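Local coordinates for ribosome-inactivating protein (Lychnis chalcedonica, PDB 2G5X), which belongs to the ribosome-inactivating proteins of plants, as a single chain with a mixed beta-sheet packed against helices, at residues R56-T60 against F144-Y148; W4-S8 against V137-Q141. All blocks are in the same frame, centred on the assembly; numbering follows the deposited sequence.

Interaction 1: residues R56-T60 against F144-Y148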
loop_
_atom_site.group_PDB
_atom_site.type_symbol
_atom_site.label_atom_id
_atom_site.label_comp_id
_atom_site.label_asym_id
_atom_site.label_seq_id
_atom_site.Cartn_x
_atom_site.Cartn_y
_atom_site.Cartn_z
ATOM N N ARG A 56 -8.427 18.608 -1.650
ATOM C CA ARG A 56 -9.220 17.592 -0.975
ATOM C C ARG A 56 -9.615 16.425 -1.881
ATOM O O ARG A 56 -10.469 15.618 -1.511
ATOM C CB ARG A 56 -10.479 18.216 -0.361
ATOM C CG ARG A 56 -10.213 19.442 0.506
ATOM C CD ARG A 56 -9.166 19.174 1.587
ATOM N NE ARG A 56 -9.558 18.107 2.505
ATOM C CZ ARG A 56 -8.856 17.748 3.576
ATOM N NH1 ARG A 56 -7.722 18.368 3.870
ATOM N NH2 ARG A 56 -9.286 16.764 4.357
ATOM N N ASN A 57 -9.011 16.332 -3.065
ATOM C CA ASN A 57 -9.324 15.218 -3.961
ATOM C C ASN A 57 -8.956 13.930 -3.224
ATOM O O ASN A 57 -7.970 13.887 -2.484
ATOM C CB ASN A 57 -8.531 15.310 -5.272
ATOM C CG ASN A 57 -8.985 16.465 -6.158
ATOM O OD1 ASN A 57 -10.086 16.999 -5.996
ATOM N ND2 ASN A 57 -8.142 16.841 -7.112
ATOM N N THR A 58 -9.737 12.878 -3.446
ATOM C CA THR A 58 -9.512 11.612 -2.762
ATOM C C THR A 58 -9.441 10.389 -3.671
ATOM O O THR A 58 -10.234 10.249 -4.602
ATOM C CB THR A 58 -10.636 11.359 -1.723
ATOM O OG1 THR A 58 -10.663 12.436 -0.776
ATOM C CG2 THR A 58 -10.412 10.048 -0.983
ATOM N N ILE A 59 -8.469 9.522 -3.398
ATOM C CA ILE A 59 -8.313 8.261 -4.118
ATOM C C ILE A 59 -8.360 7.171 -3.050
ATOM O O ILE A 59 -7.666 7.262 -2.036
ATOM C CB ILE A 59 -6.968 8.172 -4.877
ATOM C CG1 ILE A 59 -7.002 9.088 -6.102
ATOM C CG2 ILE A 59 -6.709 6.726 -5.310
ATOM C CD1 ILE A 59 -5.726 9.059 -6.935
ATOM N N THR A 60 -9.191 6.157 -3.267
ATOM C CA THR A 60 -9.323 5.064 -2.304
ATOM C C THR A 60 -8.622 3.803 -2.808
ATOM O O THR A 60 -8.971 3.271 -3.858
ATOM C CB THR A 60 -10.817 4.742 -2.035
ATOM O OG1 THR A 60 -11.483 5.928 -1.579
ATOM C CG2 THR A 60 -10.952 3.651 -0.974
ATOM N N PHE A 144 -0.178 11.385 -7.594
ATOM C CA PHE A 144 -1.621 11.423 -7.370
ATOM C C PHE A 144 -2.278 12.348 -8.405
ATOM O O PHE A 144 -3.254 11.978 -9.064
ATOM C CB PHE A 144 -1.871 11.933 -5.942
ATOM C CG PHE A 144 -3.316 11.899 -5.497
ATOM C CD1 PHE A 144 -3.677 11.192 -4.354
ATOM C CD2 PHE A 144 -4.294 12.632 -6.164
ATOM C CE1 PHE A 144 -4.992 11.219 -3.878
ATOM C CE2 PHE A 144 -5.609 12.666 -5.700
ATOM C CZ PHE A 144 -5.959 11.962 -4.555
ATOM N N THR A 145 -1.717 13.542 -8.557
ATOM C CA THR A 145 -2.242 14.538 -9.491
ATOM C C THR A 145 -2.264 14.076 -10.950
ATOM O O THR A 145 -3.144 14.467 -11.717
ATOM C CB THR A 145 -1.432 15.846 -9.387
ATOM O OG1 THR A 145 -1.550 16.362 -8.058
ATOM C CG2 THR A 145 -1.950 16.887 -10.373
ATOM N N ALA A 146 -1.304 13.241 -11.329
ATOM C CA ALA A 146 -1.238 12.747 -12.701
ATOM C C ALA A 146 -2.251 11.636 -12.961
ATOM O O ALA A 146 -2.439 11.214 -14.101
ATOM C CB ALA A 146 0.172 12.245 -13.005
ATOM N N VAL A 147 -2.910 11.175 -11.903
ATOM C CA VAL A 147 -3.888 10.099 -12.021
ATOM C C VAL A 147 -5.345 10.493 -11.777
ATOM O O VAL A 147 -6.211 10.245 -12.617
ATOM C CB VAL A 147 -3.527 8.937 -11.061
ATOM C CG1 VAL A 147 -4.654 7.911 -11.018
ATOM C CG2 VAL A 147 -2.234 8.283 -11.519
ATOM N N TYR A 148 -5.618 11.104 -10.631
ATOM C CA TYR A 148 -6.985 11.476 -10.283
ATOM C C TYR A 148 -7.810 12.191 -11.358
ATOM O O TYR A 148 -7.446 13.265 -11.842
ATOM C CB TYR A 148 -6.988 12.304 -8.991
ATOM C CG TYR A 148 -8.373 12.735 -8.556
ATOM C CD1 TYR A 148 -8.941 13.911 -9.045
ATOM C CD2 TYR A 148 -9.125 11.952 -7.680
ATOM C CE1 TYR A 148 -10.227 14.298 -8.674
ATOM C CE2 TYR A 148 -10.414 12.327 -7.303
ATOM C CZ TYR A 148 -10.957 13.501 -7.805
ATOM O OH TYR A 148 -12.232 13.875 -7.451
HETATM O O HOH W 1 -12.278 13.513 -4.620
#

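Interaction 2: residues W4-S8 against V137-Q141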
loop_
_atom_site.group_PDB
_atom_site.type_symbol
_atom_site.label_atom_id
_atom_site.label_comp_id
_atom_site.label_asym_id
_atom_site.label_seq_id
_atom_site.Cartn_x
_atom_site.Cartn_y
_atom_site.Cartn_z
ATOM N N TRP A 4 -5.373 9.028 5.202
ATOM C CA TRP A 4 -4.192 9.859 5.386
ATOM C C TRP A 4 -4.187 11.019 4.407
ATOM O O TRP A 4 -4.270 10.823 3.192
ATOM C CB TRP A 4 -2.901 9.046 5.204
ATOM C CG TRP A 4 -1.639 9.863 5.443
ATOM C CD1 TRP A 4 -1.431 10.775 6.445
ATOM C CD2 TRP A 4 -0.428 9.837 4.672
ATOM N NE1 TRP A 4 -0.171 11.318 6.341
ATOM C CE2 TRP A 4 0.466 10.762 5.264
ATOM C CE3 TRP A 4 -0.011 9.123 3.541
ATOM C CZ2 TRP A 4 1.752 10.992 4.759
ATOM C CZ3 TRP A 4 1.273 9.352 3.038
ATOM C CH2 TRP A 4 2.137 10.280 3.649
ATOM N N THR A 5 -4.126 12.232 4.944
ATOM C CA THR A 5 -4.044 13.409 4.101
ATOM C C THR A 5 -2.542 13.486 3.846
ATOM O O THR A 5 -1.751 13.735 4.759
ATOM C CB THR A 5 -4.552 14.667 4.834
ATOM O OG1 THR A 5 -5.959 14.537 5.065
ATOM C CG2 THR A 5 -4.300 15.918 4.002
ATOM N N VAL A 6 -2.154 13.230 2.602
ATOM C CA VAL A 6 -0.750 13.216 2.215
ATOM C C VAL A 6 -0.094 14.564 2.492
ATOM O O VAL A 6 -0.163 15.485 1.674
ATOM C CB VAL A 6 -0.614 12.842 0.728
ATOM C CG1 VAL A 6 0.847 12.708 0.354
ATOM C CG2 VAL A 6 -1.355 11.526 0.458
ATOM N N ASP A 7 0.549 14.655 3.653
ATOM C CA ASP A 7 1.194 15.884 4.103
ATOM C C ASP A 7 2.412 15.552 4.975
ATOM O O ASP A 7 2.644 14.393 5.320
ATOM C CB ASP A 7 0.172 16.709 4.895
ATOM C CG ASP A 7 0.480 18.189 4.894
ATOM O OD1 ASP A 7 -0.326 18.951 5.474
ATOM O OD2 ASP A 7 1.514 18.595 4.320
ATOM N N SER A 8 3.173 16.576 5.350
ATOM C CA SER A 8 4.391 16.391 6.137
ATOM C C SER A 8 4.255 16.183 7.647
ATOM O O SER A 8 5.227 16.357 8.386
ATOM C CB SER A 8 5.340 17.562 5.872
ATOM O OG SER A 8 4.701 18.802 6.122
ATOM N N VAL A 137 6.344 12.478 0.579
ATOM C CA VAL A 137 5.099 13.230 0.454
ATOM C C VAL A 137 4.934 13.971 -0.877
ATOM O O VAL A 137 3.907 13.828 -1.543
ATOM C CB VAL A 137 4.951 14.232 1.627
ATOM C CG1 VAL A 137 3.763 15.163 1.388
ATOM C CG2 VAL A 137 4.760 13.460 2.929
ATOM N N SER A 138 5.931 14.757 -1.270
ATOM C CA SER A 138 5.841 15.499 -2.523
ATOM C C SER A 138 5.741 14.565 -3.725
ATOM O O SER A 138 4.971 14.816 -4.651
ATOM C CB SER A 138 7.051 16.421 -2.682
ATOM O OG SER A 138 7.122 17.330 -1.598
ATOM N N SER A 139 6.516 13.485 -3.698
ATOM C CA SER A 139 6.509 12.510 -4.784
ATOM C C SER A 139 5.119 11.900 -4.943
ATOM O O SER A 139 4.607 11.765 -6.059
ATOM C CB SER A 139 7.530 11.403 -4.505
ATOM O OG SER A 139 8.837 11.935 -4.364
ATOM N N LEU A 140 4.509 11.529 -3.822
ATOM C CA LEU A 140 3.180 10.936 -3.857
ATOM C C LEU A 140 2.124 11.943 -4.322
ATOM O O LEU A 140 1.216 11.588 -5.078
ATOM C CB LEU A 140 2.816 10.375 -2.476
ATOM C CG LEU A 140 1.446 9.704 -2.361
ATOM C CD1 LEU A 140 1.282 8.645 -3.449
ATOM C CD2 LEU A 140 1.303 9.087 -0.973
ATOM N N GLN A 141 2.239 13.195 -3.888
ATOM C CA GLN A 141 1.270 14.210 -4.305
ATOM C C GLN A 141 1.319 14.404 -5.821
ATOM O O GLN A 141 0.283 14.528 -6.474
ATOM C CB GLN A 141 1.543 15.549 -3.608
ATOM C CG GLN A 141 1.358 15.524 -2.094
ATOM C CD GLN A 141 1.717 16.851 -1.446
ATOM O OE1 GLN A 141 2.513 17.616 -1.986
ATOM N NE2 GLN A 141 1.145 17.121 -0.278
HETATM O O HOH W 2 2.131 19.096 1.702
#

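Interaction 1: residues R56-T60 against F144-Y148
Where strand 58-64 of the mixed sheet begins, Asn-57 and Ile-59 meet two aromatic rings, Tyr-148 and Phe-144, from the chain in and just beyond helix 137-145. Ile-59 lies over one face of the Phe-144 ring: its CD1 sits 3.6 Å from the ring centroid, 5° off the normal, a CH-pi contact almost exactly over the centre. CG1 of Ile-59 lies over the same ring toward its far end, 3.4 Å from Phe-144 CZ. With CG1 anti to the carbonyl carbon (chi1 -73°) and CD1 extended beyond it, the longer branch of Ile-59 runs along the ring from the direction opposite to the phenylalanine side chain. The same CG1 also reaches the edge of Tyr-148, 3.9 Å from its CD2.

This is the sheet-to-helix layer of the ribosome-inactivating fold: Phe-73 of strand 69-76 and Phe-160 of helix 154-173 also pack on Ile-59, and both touch Val-147 as well. Nearer the surface, Asn-57 covers one face of Tyr-148. Its CB stands 3.8 Å from the ring centroid as a second CH-pi contact, while the amide lies stacked on the ring, the planes 12° apart and CG 3.5 Å from Tyr-148 CE1. No direct hydrogen bond joins the segments, but one water bridges them, accepting from Thr-58 N and bonded to Tyr-148 OH, each at 2.9 Å. Within 144-148, Phe-144 O accepts from both Val-147 N and Tyr-148 N, closing the turn after which the tyrosine ring comes back toward the strand.

Interaction 2: residues W4-S8 against V137-Q141
Val-6 and Val-137 bury the most surface here, meeting where the chain leaves strand 3-5 and passes the first turn of helix 137-145. Val-6 CG1, anti to the backbone N (chi1 -175°), lies against the helix surface, 3.9 Å from Val-137 CG1, with Gln-141 CG alongside it. Its other branch, CG2, packs 3.9 Å from CD2 of Leu-140, whose side chain lies roughly perpendicular to the valine. Val-137 turns its CG2 to the backbone of Asp-7, 3.3 Å from Asp-7 O. Leu-140 CD2 also reaches Trp-4 CZ3 at 4.0 Å, and Phe-160 and Ile-163 of helix 154-173 pack on the same leucine.

At the border of this apolar patch, the extended side chain of Gln-141 runs antiparallel to Val-6 alongside it. Its NE2 donates to Val-6 O at 2.9 Å, approaching from a position tilted 30° out of that carbonyl's plane. The same NE2 donates to a water that in turn gives a proton to Asp-7 OD2. One amide nitrogen thus serves the loop after strand 3-5 both directly and through water, and this polar link is consistent with a set position of the segment along the helix, while the aliphatic branches supply the packing.

Overall arrangement
Both interactions use helix 137-145 and reach the same mixed sheet, with centres about 11 Å apart and on the same side of the chain's centre. Interaction 2 joins the first turn of the helix to the end of edge strand 3-5 and the loop after it; interaction 1 joins the far end of the helix and the loop that follows to the start of strand 58-64, with strand 45-51 lying between the two strands in the sheet. Along the chain the segments alternate, 4-8, 56-60, 137-141, 144-148, and the contacts touch lightly where Arg-56 NH2 lies 4.1 Å from Thr-5 OG1. Phe-160 of helix 154-173 packs against both. The helix and the loop after it thereby join the N-terminal segment and a strand further into the sheet to the helical part of the protein.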